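Local coordinates for MTH396 protein (PDB 1NXH) that is of unknown function but, as a member of the EhaM family, probably belongs with the Eha membrane hydrogenase system of methanogens, and forms a disulfide-linked homodimer, at residues I87-E98 / R118-S126. Residues are numbered along the deposited sequence; the frame is centred on the assembly and turned at random.
Sequences ISVDDAEALKDE and RRLHEILRS
Ile-87 and Leu-95 touch the last turns of the chain's C-terminal helix, where segments 89-98 and 118-124 run antiparallel, their axes 162° apart in direction and 11.0 Å apart at closest approach. Ile-87, just ahead of its helix, carries the apolar contact at one end, touching Leu-120, Ile-123 and Leu-124. With CG1 anti to its carbonyl carbon (chi1 -73°), it brings CD1 against both Leu-120 CD1 and Leu-124 CD2, the latter at 3.4 Å. Ile-123 crosses Ile-87 at about a right angle, its CG2 4.0 Å from Ile-87 CD1; the same methyl meets Asp-91 OD1 at 3.6 Å. Midway along, Leu-95 reaches over with both branches: CD1 rests on Arg-119 CB at 3.8 Å, while CD2 turns to Leu-120 CB and Ile-123 CD1. At the other end Glu-98 and Arg-119 come from opposite directions and form a salt bridge, OE1 to NH1, with carboxylate and guanidinium planes 59° apart; the modelled position of NH1 is doubtful, so its exact length carries little. Arg-119 NH2 also pairs with Glu-115, one turn back on the same helix. A leucine in place of Arg-119 would probably leave Glu-98 without its charge partner across the contact and Glu-115 with Arg-118 alone of its two arginines. Leu-80 of helix 77-83 packs against Leu-120, and Ile-42 of the second subunit against Leu-124, placing this helical hairpin beside the dimer interface. No hydrogen bond links the two segments, so their pairing rests on aliphatic packing, with the ion pair at the partly exposed margin.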
loop_
_atom_site.group_PDB
_atom_site.type_symbol
_atom_site.label_atom_id
_atom_site.label_comp_id
_atom_site.label_asym_id
_atom_site.label_seq_id
_atom_site.Cartn_x
_atom_site.Cartn_y
_atom_site.Cartn_z
ATOM N N ILE A 87 -18.052 2.529 2.341
ATOM C CA ILE A 87 -17.941 3.409 1.176
ATOM C C ILE A 87 -18.220 2.728 -0.172
ATOM O O ILE A 87 -17.668 1.676 -0.492
ATOM C CB ILE A 87 -16.570 4.082 1.148
ATOM C CG1 ILE A 87 -16.545 5.138 2.253
ATOM C CG2 ILE A 87 -16.295 4.664 -0.232
ATOM C CD1 ILE A 87 -15.294 5.933 2.316
ATOM N N SER A 88 -19.088 3.347 -0.956
ATOM C CA SER A 88 -19.452 2.788 -2.238
ATOM C C SER A 88 -18.239 2.664 -3.114
ATOM O O SER A 88 -17.307 3.470 -3.019
ATOM C CB SER A 88 -20.466 3.675 -2.941
ATOM O OG SER A 88 -19.867 4.903 -3.302
ATOM N N VAL A 89 -18.261 1.650 -3.971
ATOM C CA VAL A 89 -17.163 1.428 -4.902
ATOM C C VAL A 89 -17.052 2.656 -5.792
ATOM O O VAL A 89 -15.959 3.145 -6.081
ATOM C CB VAL A 89 -17.408 0.199 -5.815
ATOM C CG1 VAL A 89 -16.409 0.210 -6.952
ATOM C CG2 VAL A 89 -17.263 -1.107 -5.020
ATOM N N ASP A 90 -18.211 3.142 -6.220
ATOM C CA ASP A 90 -18.280 4.309 -7.075
ATOM C C ASP A 90 -17.511 5.435 -6.413
ATOM O O ASP A 90 -16.620 6.025 -7.025
ATOM C CB ASP A 90 -19.740 4.682 -7.307
ATOM C CG ASP A 90 -20.537 3.530 -7.915
ATOM O OD1 ASP A 90 -21.710 3.732 -8.284
ATOM O OD2 ASP A 90 -19.990 2.409 -8.020
ATOM N N ASP A 91 -17.841 5.715 -5.156
ATOM C CA ASP A 91 -17.146 6.759 -4.409
ATOM C C ASP A 91 -15.643 6.472 -4.435
ATOM O O ASP A 91 -14.831 7.315 -4.855
ATOM C CB ASP A 91 -17.610 6.789 -2.946
ATOM C CG ASP A 91 -18.951 7.472 -2.757
ATOM O OD1 ASP A 91 -19.508 7.360 -1.642
ATOM O OD2 ASP A 91 -19.442 8.121 -3.709
ATOM N N ALA A 92 -15.290 5.267 -3.992
ATOM C CA ALA A 92 -13.901 4.844 -3.910
ATOM C C ALA A 92 -13.104 5.078 -5.177
ATOM O O ALA A 92 -12.048 5.714 -5.154
ATOM C CB ALA A 92 -13.834 3.372 -3.522
ATOM N N GLU A 93 -13.618 4.563 -6.286
ATOM C CA GLU A 93 -12.926 4.688 -7.557
ATOM C C GLU A 93 -12.725 6.152 -7.909
ATOM O O GLU A 93 -11.614 6.580 -8.247
ATOM C CB GLU A 93 -13.711 3.982 -8.655
ATOM C CG GLU A 93 -12.820 3.305 -9.688
ATOM C CD GLU A 93 -12.078 2.099 -9.121
ATOM O OE1 GLU A 93 -12.744 1.209 -8.547
ATOM O OE2 GLU A 93 -10.836 2.035 -9.255
ATOM N N ALA A 94 -13.804 6.920 -7.812
ATOM C CA ALA A 94 -13.759 8.349 -8.100
ATOM C C ALA A 94 -12.624 8.990 -7.331
ATOM O O ALA A 94 -11.770 9.648 -7.919
ATOM C CB ALA A 94 -15.063 8.996 -7.703
ATOM N N LEU A 95 -12.630 8.783 -6.015
ATOM C CA LEU A 95 -11.614 9.333 -5.127
ATOM C C LEU A 95 -10.198 8.961 -5.543
ATOM O O LEU A 95 -9.282 9.804 -5.546
ATOM C CB LEU A 95 -11.843 8.851 -3.699
ATOM C CG LEU A 95 -10.830 9.412 -2.688
ATOM C CD1 LEU A 95 -10.915 10.949 -2.654
ATOM C CD2 LEU A 95 -11.104 8.822 -1.306
ATOM N N LYS A 96 -10.012 7.691 -5.885
ATOM C CA LYS A 96 -8.696 7.235 -6.299
ATOM C C LYS A 96 -8.310 7.931 -7.598
ATOM O O LYS A 96 -7.139 8.255 -7.814
ATOM C CB LYS A 96 -8.701 5.712 -6.455
ATOM C CG LYS A 96 -8.732 4.979 -5.108
ATOM C CD LYS A 96 -9.487 3.651 -5.171
ATOM C CE LYS A 96 -8.732 2.594 -5.985
ATOM N NZ LYS A 96 -9.539 1.344 -6.161
ATOM N N ASP A 97 -9.303 8.189 -8.447
ATOM C CA ASP A 97 -9.048 8.850 -9.716
ATOM C C ASP A 97 -8.442 10.226 -9.517
ATOM O O ASP A 97 -7.311 10.499 -9.944
ATOM C CB ASP A 97 -10.335 8.988 -10.522
ATOM C CG ASP A 97 -10.824 7.667 -11.056
ATOM O OD1 ASP A 97 -9.973 6.800 -11.336
ATOM O OD2 ASP A 97 -12.052 7.497 -11.211
ATOM N N GLU A 98 -9.210 11.094 -8.867
ATOM C CA GLU A 98 -8.781 12.458 -8.606
ATOM C C GLU A 98 -7.461 12.584 -7.875
ATOM O O GLU A 98 -6.668 13.459 -8.223
ATOM C CB GLU A 98 -9.855 13.209 -7.838
ATOM C CG GLU A 98 -10.648 12.357 -6.907
ATOM C CD GLU A 98 -11.809 13.121 -6.355
ATOM O OE1 GLU A 98 -12.416 13.886 -7.136
ATOM O OE2 GLU A 98 -12.120 12.965 -5.155
ATOM N N ARG A 118 -8.517 13.807 3.485
ATOM C CA ARG A 118 -9.534 14.842 3.652
ATOM C C ARG A 118 -10.844 14.517 2.925
ATOM O O ARG A 118 -11.896 14.373 3.563
ATOM C CB ARG A 118 -9.003 16.210 3.173
ATOM C CG ARG A 118 -8.097 16.934 4.188
ATOM C CD ARG A 118 -8.002 18.458 3.948
ATOM N NE ARG A 118 -7.115 18.837 2.840
ATOM C CZ ARG A 118 -5.783 18.749 2.858
ATOM N NH1 ARG A 118 -5.149 18.292 3.934
ATOM N NH2 ARG A 118 -5.081 19.109 1.789
ATOM N N ARG A 119 -10.788 14.395 1.599
ATOM C CA ARG A 119 -12.004 14.109 0.859
ATOM C C ARG A 119 -12.648 12.811 1.330
ATOM O O ARG A 119 -13.852 12.632 1.194
ATOM C CB ARG A 119 -11.734 14.067 -0.643
ATOM C CG ARG A 119 -12.934 14.597 -1.450
ATOM C CD ARG A 119 -12.594 14.791 -2.920
ATOM N NE ARG A 119 -11.243 15.335 -3.077
ATOM C CZ ARG A 119 -10.707 15.725 -4.234
ATOM N NH1 ARG A 119 -11.406 15.640 -5.359
ATOM N NH2 ARG A 119 -9.462 16.196 -4.267
ATOM N N LEU A 120 -11.847 11.914 1.896
ATOM C CA LEU A 120 -12.367 10.652 2.408
ATOM C C LEU A 120 -13.259 10.940 3.595
ATOM O O LEU A 120 -14.444 10.599 3.594
ATOM C CB LEU A 120 -11.236 9.734 2.872
ATOM C CG LEU A 120 -11.764 8.475 3.580
ATOM C CD1 LEU A 120 -12.581 7.677 2.596
ATOM C CD2 LEU A 120 -10.629 7.620 4.129
ATOM N N HIS A 121 -12.664 11.549 4.621
ATOM C CA HIS A 121 -13.384 11.920 5.839
ATOM C C HIS A 121 -14.700 12.546 5.433
ATOM O O HIS A 121 -15.758 12.250 5.993
ATOM C CB HIS A 121 -12.575 12.932 6.655
ATOM C CG HIS A 121 -11.427 12.326 7.395
ATOM N ND1 HIS A 121 -11.598 11.457 8.451
ATOM C CD2 HIS A 121 -10.089 12.435 7.213
ATOM C CE1 HIS A 121 -10.417 11.053 8.886
ATOM N NE2 HIS A 121 -9.485 11.633 8.152
ATOM N N GLU A 122 -14.615 13.414 4.436
ATOM C CA GLU A 122 -15.779 14.093 3.911
ATOM C C GLU A 122 -16.835 13.041 3.612
ATOM O O GLU A 122 -17.908 13.028 4.210
ATOM C CB GLU A 122 -15.388 14.828 2.639
ATOM C CG GLU A 122 -16.359 15.881 2.206
ATOM C CD GLU A 122 -15.641 17.050 1.583
ATOM O OE1 GLU A 122 -14.775 16.793 0.722
ATOM O OE2 GLU A 122 -15.930 18.212 1.954
ATOM N N ILE A 123 -16.504 12.143 2.693
ATOM C CA ILE A 123 -17.400 11.074 2.287
ATOM C C ILE A 123 -17.965 10.327 3.481
ATOM O O ILE A 123 -19.178 10.157 3.603
ATOM C CB ILE A 123 -16.667 10.075 1.373
ATOM C CG1 ILE A 123 -16.241 10.774 0.080
ATOM C CG2 ILE A 123 -17.573 8.900 1.041
ATOM C CD1 ILE A 123 -15.307 9.954 -0.772
ATOM N N LEU A 124 -17.078 9.879 4.360
ATOM C CA LEU A 124 -17.504 9.143 5.537
ATOM C C LEU A 124 -18.576 9.907 6.290
ATOM O O LEU A 124 -19.573 9.333 6.723
ATOM C CB LEU A 124 -16.317 8.883 6.459
ATOM C CG LEU A 124 -15.247 7.941 5.904
ATOM C CD1 LEU A 124 -14.111 7.800 6.914
ATOM C CD2 LEU A 124 -15.876 6.579 5.587
ATOM N N ARG A 125 -18.367 11.208 6.445
ATOM C CA ARG A 125 -19.321 12.049 7.148
ATOM C C ARG A 125 -20.394 12.581 6.186
ATOM O O ARG A 125 -20.568 13.789 6.045
ATOM C CB ARG A 125 -18.588 13.221 7.792
ATOM C CG ARG A 125 -17.394 12.838 8.656
ATOM C CD ARG A 125 -16.523 14.072 8.897
ATOM N NE ARG A 125 -15.409 13.856 9.819
ATOM C CZ ARG A 125 -14.398 14.708 9.961
ATOM N NH1 ARG A 125 -14.374 15.817 9.231
ATOM N NH2 ARG A 125 -13.423 14.468 10.834
ATOM N N SER A 126 -21.105 11.675 5.521
ATOM C CA SER A 126 -22.151 12.063 4.581
ATOM C C SER A 126 -23.363 11.154 4.710
ATOM O O SER A 126 -23.583 10.345 3.780
ATOM C CB SER A 126 -21.632 12.000 3.149
ATOM O OG SER A 126 -20.596 12.933 2.948
ATOM O OXT SER A 126 -24.075 11.254 5.736
#